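Local atomic coordinates of alginate lyase (Paenibacillus sp. FPU-7, PDB entry 6KFN), a protein that cleaves alginate by beta-elimination, probably at mannuronate-rich stretches, and is built as a right-handed parallel beta-helix. Residues V119-G124 against N128-S133; V243-Q246 against G251-A254; V261-D264 against Y269-N272. One frame throughout, in Å; residues are numbered along the deposited sequence.

Contact 1. Residues V119-G124 against N128-S133; sequences VHFRDG and NIIRNS
Phe121 and Val119 meet Asn128 and Ile130 in a buried, almost wholly apolar contact between two faces of the beta-helix, close to the centre of the chain. No hydrogen bond joins the segments: CA atoms in register lie 8.5 Å apart for Phe121 and Asn128, well beyond sheet spacing, so the joining is by side chains directed at one another. Phe121 contributes the largest share. With CG anti to its carbonyl carbon (chi1 -59°), the ring lies out toward strand 129-131, and Phe121 CE1 comes 3.6 Å from CB of Asn128. The Asn128 amide slides past the ring in the opposite direction, its plane only 13° from that of the ring, with ND2 3.9 Å from Phe121 CD1. This buried amide is not left wanting: OD1 accepts from the backbone N of Val104, while ND2 donates to Asn168 OD1 and Ala101 O, which ties it to neighbouring coils and fixes its rotation. Ile130 uses two branches. Ile130 CG2 sits near the ring plane at the edge, 4.3 Å from Phe121 CZ, and CD1 of Ile130 reaches CG2 of Val119 at 4.0 Å. Met106 touches both Phe121 and Ile130, and Leu98 packs on Val119, extending the cluster to the preceding coil. Inward-facing side chains from two strands joined by a short turn, stacked on equivalents in adjacent coils, are the hallmark of the right-handed parallel beta-helix interior.

Contact 2. Residues V243-Q246 against G251-A254; sequences VHVQ and GQNA
Gly251 lies directly against Val243 and His244, and its backbone supplies the closest approaches. Gly251 CA comes 3.4 Å from His244 O in a CA-H...O contact with an angle of 138° at the hydrogen, and the carbonyl O of Gly251 is 3.4 Å from CG1 of Val243. The glycine has a positive phi of 64°, and a CB there would run into that same His244 carbonyl, so the close passage depends on the missing side chain. Val243 splits its two methyls between partners: CG1, anti to the backbone N (chi1 -165°), rests on the Gly251 carbonyl, while CG2 meets CB of Ala254 at 4.2 Å. Farther out, CG2 of Val245 crosses the amide end of Gln252, 3.9 Å from NE2. Both segments belong to the loop that leaves strand 241-243 and returns to strand 254-257, a turn between two faces of the right-handed beta-helix. Next come the residues that hold this turn. The bent Gln252 side chain is gripped at both ends of its amide, OE1 by Thr278 OG1 and NE2 by the carbonyls of Trp250 and Asp276, which fixes how its NE2 faces Val245. His244 points away from the facing segment and its ND1 bonds to Asp216 OD1. Backbone bonds from Val243 to Asn272 and Val274, and from Gly251 to Thr278, tie both sides of the turn to the following coil.

Contact 3. Residues V261-D264 against Y269-N272; sequences VYLD and YVVN
Val270, Leu263 and Val261 carry this contact, which brings the end of strand 260-262 against the corner where the chain enters strand 269-273. Val270 has the largest area buried here. CG2 of Val270 lies 3.9 Å from CG2 of Val261, and CG1 of Val270 is 4.2 Å from the same methyl, so one Val261 methyl is set against both branches of Val270. The geometry on the Val261 side follows from chi1 of -65°, which places CG2 between the backbone N and the carbonyl carbon and so presents it to the facing segment; the two valines meet at a slant. Leu263, two residues on, directs CD1 toward the same partner. Leu263 CD1 is 4.4 Å from Val270 CG2 and 3.9 Å from the carbonyl O of Tyr269, a van der Waals contact of a methyl with a backbone carbonyl oxygen. No hydrogen bond joins the segments, and even the nearest CA atoms, those of Val261 and Val270, are 7.3 Å apart, so the contact rests on side chains, packed on each other and, at Tyr269, on a backbone carbonyl. The setting is a bend of the right-handed beta-helix: the backbone turns a corner at Val270, where phi and psi of -70° and -53° depart from extended values, and the strands on its two sides belong to different faces. Around this cluster, Phe241 packs on Val261, Pro268 on Leu263 and Leu292 on Val270, while Arg286 touches both Leu263 and Val270. The bend also has a polar anchor, since Asp239 accepts from the backbone N of Tyr269 through OD1 and from Asn272 ND2 through OD2.

How the contacts relate
Contacts 1 and 3 join different faces of the beta-helix, while contact 2 closes a turn on itself; none has a hydrogen bond between its segments. Contact 1 is the most central, its centre about 5 Å from the centre of the chain, whereas the centres of contacts 2 and 3 lie about 19 Å and 21 Å from it; aromatic and amide groups meet in contact 1. Contact 3 is also buried yet purely aliphatic in its side-chain pairs, whereas contact 2 is partly buried and relies on a glycine backbone. Contacts 1 and 3 share one parallel sheet but stay about 17 Å apart at nearest atoms. Contacts 2 and 3 touch across successive coils, Val243 CG2 packing 4.1 Å from Val271 CG1.

Contact 1. Residues V119-G124 against N128-S133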
loop_
_atom_site.group_PDB
_atom_site.type_symbol
_atom_site.label_atom_id
_atom_site.label_comp_id
_atom_site.label_asym_id
_atom_site.label_seq_id
_atom_site.Cartn_x
_atom_site.Cartn_y
_atom_site.Cartn_z
ATOM N N VAL A 119 -1.248 4.355 -1.038
ATOM C CA VAL A 119 -1.812 3.992 0.262
ATOM C C VAL A 119 -0.718 4.155 1.294
ATOM O O VAL A 119 0.398 3.673 1.081
ATOM C CB VAL A 119 -2.351 2.553 0.263
ATOM C CG1 VAL A 119 -2.864 2.122 1.653
ATOM C CG2 VAL A 119 -3.463 2.414 -0.779
ATOM N N HIS A 120 -1.028 4.771 2.429
ATOM C CA HIS A 120 -0.041 4.968 3.481
ATOM C C HIS A 120 -0.652 4.606 4.829
ATOM O O HIS A 120 -1.644 5.199 5.249
ATOM C CB HIS A 120 0.429 6.401 3.478
ATOM C CG HIS A 120 1.648 6.692 4.312
ATOM N ND1 HIS A 120 2.466 7.723 3.989
ATOM C CD2 HIS A 120 2.227 6.082 5.383
ATOM C CE1 HIS A 120 3.462 7.800 4.859
ATOM N NE2 HIS A 120 3.312 6.838 5.738
ATOM N N PHE A 121 -0.069 3.594 5.490
ATOM C CA PHE A 121 -0.423 3.222 6.862
ATOM C C PHE A 121 0.493 4.010 7.806
ATOM O O PHE A 121 1.703 3.785 7.802
ATOM C CB PHE A 121 -0.208 1.734 7.104
ATOM C CG PHE A 121 -0.996 0.833 6.184
ATOM C CD1 PHE A 121 -2.288 0.518 6.477
ATOM C CD2 PHE A 121 -0.437 0.311 5.046
ATOM C CE1 PHE A 121 -3.028 -0.311 5.657
ATOM C CE2 PHE A 121 -1.159 -0.518 4.215
ATOM C CZ PHE A 121 -2.482 -0.841 4.532
ATOM N N ARG A 122 -0.061 4.959 8.564
ATOM C CA ARG A 122 0.773 5.895 9.323
ATOM C C ARG A 122 0.302 5.999 10.761
ATOM O O ARG A 122 -0.847 5.697 11.119
ATOM C CB ARG A 122 0.754 7.267 8.608
ATOM C CG ARG A 122 1.860 8.223 9.027
ATOM C CD ARG A 122 1.911 9.485 8.193
ATOM N NE ARG A 122 0.750 10.327 8.463
ATOM C CZ ARG A 122 0.524 11.480 7.851
ATOM N NH1 ARG A 122 1.378 11.970 6.971
ATOM N NH2 ARG A 122 -0.578 12.169 8.133
ATOM N N ASP A 123 1.208 6.503 11.603
ATOM C CA ASP A 123 0.862 6.899 12.967
ATOM C C ASP A 123 0.178 5.761 13.720
ATOM O O ASP A 123 -0.890 5.897 14.293
ATOM C CB ASP A 123 0.036 8.186 12.990
ATOM C CG ASP A 123 -0.052 8.828 14.344
ATOM O OD1 ASP A 123 0.840 8.611 15.175
ATOM O OD2 ASP A 123 -1.009 9.605 14.561
ATOM N N GLY A 124 0.862 4.606 13.729
ATOM C CA GLY A 124 0.395 3.484 14.531
ATOM C C GLY A 124 -0.698 2.643 13.893
ATOM O O GLY A 124 -1.158 1.697 14.532
ATOM N N ASN A 128 -4.516 -3.788 9.731
ATOM C CA ASN A 128 -5.330 -3.454 8.568
ATOM C C ASN A 128 -5.014 -4.421 7.434
ATOM O O ASN A 128 -4.002 -5.119 7.458
ATOM C CB ASN A 128 -5.045 -2.033 8.127
ATOM C CG ASN A 128 -5.241 -1.039 9.261
ATOM O OD1 ASN A 128 -6.375 -0.849 9.711
ATOM N ND2 ASN A 128 -4.180 -0.391 9.708
ATOM N N ILE A 129 -5.886 -4.441 6.422
ATOM C CA ILE A 129 -5.639 -5.228 5.218
ATOM C C ILE A 129 -6.066 -4.431 3.999
ATOM O O ILE A 129 -7.106 -3.786 4.014
ATOM C CB ILE A 129 -6.316 -6.607 5.268
ATOM C CG1 ILE A 129 -5.938 -7.466 4.048
ATOM C CG2 ILE A 129 -7.800 -6.514 5.467
ATOM C CD1 ILE A 129 -6.173 -8.925 4.249
ATOM N N ILE A 130 -5.270 -4.517 2.954
ATOM C CA ILE A 130 -5.686 -4.160 1.612
ATOM C C ILE A 130 -5.565 -5.407 0.755
ATOM O O ILE A 130 -4.507 -6.038 0.695
ATOM C CB ILE A 130 -4.944 -2.940 1.037
ATOM C CG1 ILE A 130 -5.489 -2.622 -0.359
ATOM C CG2 ILE A 130 -3.433 -3.084 1.047
ATOM C CD1 ILE A 130 -5.114 -1.257 -0.886
ATOM N N ARG A 131 -6.677 -5.768 0.097
ATOM C CA ARG A 131 -6.733 -6.976 -0.682
ATOM C C ARG A 131 -7.451 -6.723 -1.998
ATOM O O ARG A 131 -8.288 -5.821 -2.122
ATOM C CB ARG A 131 -7.372 -8.113 0.090
ATOM C CG ARG A 131 -8.805 -7.931 0.429
ATOM C CD ARG A 131 -9.448 -9.274 0.731
ATOM N NE ARG A 131 -9.314 -9.597 2.124
ATOM C CZ ARG A 131 -10.133 -9.131 3.047
ATOM N NH1 ARG A 131 -11.099 -8.320 2.714
ATOM N NH2 ARG A 131 -9.952 -9.454 4.300
ATOM N N ASN A 132 -7.134 -7.548 -2.986
ATOM C CA ASN A 132 -7.917 -7.613 -4.225
ATOM C C ASN A 132 -8.087 -6.215 -4.834
ATOM O O ASN A 132 -9.182 -5.803 -5.195
ATOM C CB ASN A 132 -9.286 -8.248 -3.986
ATOM C CG ASN A 132 -9.196 -9.590 -3.342
ATOM O OD1 ASN A 132 -8.268 -10.353 -3.617
ATOM N ND2 ASN A 132 -10.158 -9.904 -2.471
ATOM N N SER A 133 -6.974 -5.487 -4.935
ATOM C CA SER A 133 -6.980 -4.099 -5.354
ATOM C C SER A 133 -5.864 -3.874 -6.370
ATOM O O SER A 133 -4.944 -4.665 -6.461
ATOM C CB SER A 133 -6.779 -3.167 -4.134
ATOM O OG SER A 133 -7.891 -3.253 -3.234
#

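Contact 2. Residues V243-Q246 against G251-A254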
loop_
_atom_site.group_PDB
_atom_site.type_symbol
_atom_site.label_atom_id
_atom_site.label_comp_id
_atom_site.label_asym_id
_atom_site.label_seq_id
_atom_site.Cartn_x
_atom_site.Cartn_y
_atom_site.Cartn_z
ATOM N N VAL A 243 16.528 -5.271 1.535
ATOM C CA VAL A 243 16.369 -5.105 2.971
ATOM C C VAL A 243 17.461 -4.127 3.414
ATOM O O VAL A 243 18.616 -4.287 3.004
ATOM C CB VAL A 243 16.473 -6.438 3.750
ATOM C CG1 VAL A 243 15.945 -6.285 5.168
ATOM C CG2 VAL A 243 15.742 -7.573 3.036
ATOM N N HIS A 244 17.101 -3.123 4.203
ATOM C CA HIS A 244 18.058 -2.106 4.671
ATOM C C HIS A 244 17.870 -1.866 6.144
ATOM O O HIS A 244 16.756 -1.990 6.666
ATOM C CB HIS A 244 17.859 -0.765 3.935
ATOM C CG HIS A 244 18.251 -0.753 2.501
ATOM N ND1 HIS A 244 17.373 -1.015 1.465
ATOM C CD2 HIS A 244 19.433 -0.449 1.921
ATOM C CE1 HIS A 244 18.019 -0.873 0.308
ATOM N NE2 HIS A 244 19.259 -0.536 0.566
ATOM N N VAL A 245 18.974 -1.437 6.795
ATOM C CA VAL A 245 18.984 -1.048 8.198
ATOM C C VAL A 245 19.112 0.470 8.302
ATOM O O VAL A 245 20.194 1.025 8.086
ATOM C CB VAL A 245 20.142 -1.745 8.936
ATOM C CG1 VAL A 245 20.089 -1.395 10.415
ATOM C CG2 VAL A 245 20.079 -3.251 8.752
ATOM N N GLN A 246 18.026 1.139 8.664
ATOM C CA GLN A 246 18.032 2.571 8.886
ATOM C C GLN A 246 18.314 2.954 10.318
ATOM O O GLN A 246 18.765 4.087 10.582
ATOM C CB GLN A 246 16.677 3.155 8.479
ATOM C CG GLN A 246 16.335 2.965 7.036
ATOM C CD GLN A 246 17.468 3.282 6.052
ATOM O OE1 GLN A 246 18.165 2.387 5.544
ATOM N NE2 GLN A 246 17.676 4.563 5.845
ATOM N N GLY A 251 15.259 -3.674 9.914
ATOM C CA GLY A 251 15.625 -4.443 8.724
ATOM C C GLY A 251 16.027 -5.858 9.069
ATOM O O GLY A 251 16.932 -6.427 8.447
ATOM N N GLN A 252 15.341 -6.441 10.064
ATOM C CA GLN A 252 15.677 -7.739 10.600
ATOM C C GLN A 252 14.570 -8.745 10.361
ATOM O O GLN A 252 13.367 -8.434 10.421
ATOM C CB GLN A 252 15.997 -7.675 12.091
ATOM C CG GLN A 252 17.125 -6.708 12.418
ATOM C CD GLN A 252 18.439 -7.103 11.784
ATOM O OE1 GLN A 252 18.892 -8.238 11.823
ATOM N NE2 GLN A 252 19.091 -6.131 11.160
ATOM N N ASN A 253 14.980 -10.003 10.190
ATOM C CA ASN A 253 14.054 -11.115 10.118
ATOM C C ASN A 253 13.005 -10.921 9.035
ATOM O O ASN A 253 11.828 -11.160 9.249
ATOM C CB ASN A 253 13.400 -11.412 11.475
ATOM C CG ASN A 253 12.655 -12.724 11.476
ATOM O OD1 ASN A 253 13.136 -13.736 10.915
ATOM N ND2 ASN A 253 11.497 -12.757 12.111
ATOM N N ALA A 254 13.430 -10.500 7.846
ATOM C CA ALA A 254 12.556 -10.489 6.679
ATOM C C ALA A 254 12.521 -11.892 6.070
ATOM O O ALA A 254 13.563 -12.524 5.957
ATOM C CB ALA A 254 13.075 -9.515 5.633
#

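Contact 3. Residues V261-D264 against Y269-N272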
loop_
_atom_site.group_PDB
_atom_site.type_symbol
_atom_site.label_atom_id
_atom_site.label_comp_id
_atom_site.label_asym_id
_atom_site.label_seq_id
_atom_site.Cartn_x
_atom_site.Cartn_y
_atom_site.Cartn_z
ATOM N N VAL A 261 10.203 -14.123 -9.728
ATOM C CA VAL A 261 10.591 -12.853 -10.296
ATOM C C VAL A 261 11.231 -13.035 -11.651
ATOM O O VAL A 261 12.083 -13.899 -11.865
ATOM C CB VAL A 261 11.472 -12.042 -9.316
ATOM C CG1 VAL A 261 10.675 -11.656 -8.062
ATOM C CG2 VAL A 261 12.751 -12.778 -8.922
ATOM N N TYR A 262 10.831 -12.146 -12.568
ATOM C CA TYR A 262 11.272 -12.121 -13.954
ATOM C C TYR A 262 12.120 -10.874 -14.107
ATOM O O TYR A 262 11.594 -9.752 -14.221
ATOM C CB TYR A 262 10.056 -12.128 -14.900
ATOM C CG TYR A 262 9.202 -13.344 -14.774
ATOM C CD1 TYR A 262 9.480 -14.500 -15.501
ATOM C CD2 TYR A 262 8.123 -13.384 -13.893
ATOM C CE1 TYR A 262 8.738 -15.645 -15.350
ATOM C CE2 TYR A 262 7.376 -14.515 -13.726
ATOM C CZ TYR A 262 7.665 -15.666 -14.467
ATOM O OH TYR A 262 6.948 -16.815 -14.325
ATOM N N LEU A 263 13.442 -11.062 -14.070
ATOM C CA LEU A 263 14.412 -9.990 -13.932
ATOM C C LEU A 263 15.250 -9.717 -15.178
ATOM O O LEU A 263 16.160 -8.897 -15.115
ATOM C CB LEU A 263 15.310 -10.238 -12.723
ATOM C CG LEU A 263 14.549 -10.319 -11.387
ATOM C CD1 LEU A 263 15.514 -10.642 -10.245
ATOM C CD2 LEU A 263 13.726 -9.099 -11.092
ATOM N N ASP A 264 14.925 -10.384 -16.305
ATOM C CA ASP A 264 15.433 -10.095 -17.641
ATOM C C ASP A 264 16.872 -10.538 -17.896
ATOM O O ASP A 264 17.149 -11.145 -18.941
ATOM C CB ASP A 264 15.295 -8.621 -18.027
ATOM C CG ASP A 264 13.879 -8.137 -17.825
ATOM O OD1 ASP A 264 12.965 -8.691 -18.488
ATOM O OD2 ASP A 264 13.660 -7.243 -17.001
ATOM N N TYR A 269 19.560 -8.871 -8.065
ATOM C CA TYR A 269 19.363 -9.885 -7.039
ATOM C C TYR A 269 17.875 -10.092 -6.780
ATOM O O TYR A 269 17.054 -9.179 -6.934
ATOM C CB TYR A 269 20.091 -9.512 -5.735
ATOM C CG TYR A 269 21.557 -9.838 -5.815
ATOM C CD1 TYR A 269 22.475 -8.986 -6.459
ATOM C CD2 TYR A 269 22.037 -11.018 -5.329
ATOM C CE1 TYR A 269 23.803 -9.345 -6.573
ATOM C CE2 TYR A 269 23.346 -11.391 -5.453
ATOM C CZ TYR A 269 24.204 -10.541 -6.104
ATOM O OH TYR A 269 25.547 -10.866 -6.263
ATOM N N VAL A 270 17.534 -11.310 -6.339
ATOM C CA VAL A 270 16.211 -11.566 -5.809
ATOM C C VAL A 270 16.017 -10.888 -4.466
ATOM O O VAL A 270 15.052 -10.146 -4.256
ATOM C CB VAL A 270 15.942 -13.082 -5.761
ATOM C CG1 VAL A 270 14.557 -13.351 -5.184
ATOM C CG2 VAL A 270 16.069 -13.698 -7.143
ATOM N N VAL A 271 16.949 -11.159 -3.529
ATOM C CA VAL A 271 16.980 -10.455 -2.246
ATOM C C VAL A 271 18.368 -9.886 -2.044
ATOM O O VAL A 271 19.344 -10.648 -1.973
ATOM C CB VAL A 271 16.602 -11.332 -1.040
ATOM C CG1 VAL A 271 16.662 -10.505 0.255
ATOM C CG2 VAL A 271 15.233 -11.966 -1.225
ATOM N N ASN A 272 18.449 -8.562 -1.938
ATOM C CA ASN A 272 19.694 -7.854 -1.622
ATOM C C ASN A 272 19.523 -7.265 -0.220
ATOM O O ASN A 272 18.875 -6.223 -0.054
ATOM C CB ASN A 272 19.970 -6.787 -2.665
ATOM C CG ASN A 272 21.285 -6.120 -2.451
ATOM O OD1 ASN A 272 22.097 -6.536 -1.599
ATOM N ND2 ASN A 272 21.551 -5.097 -3.252
#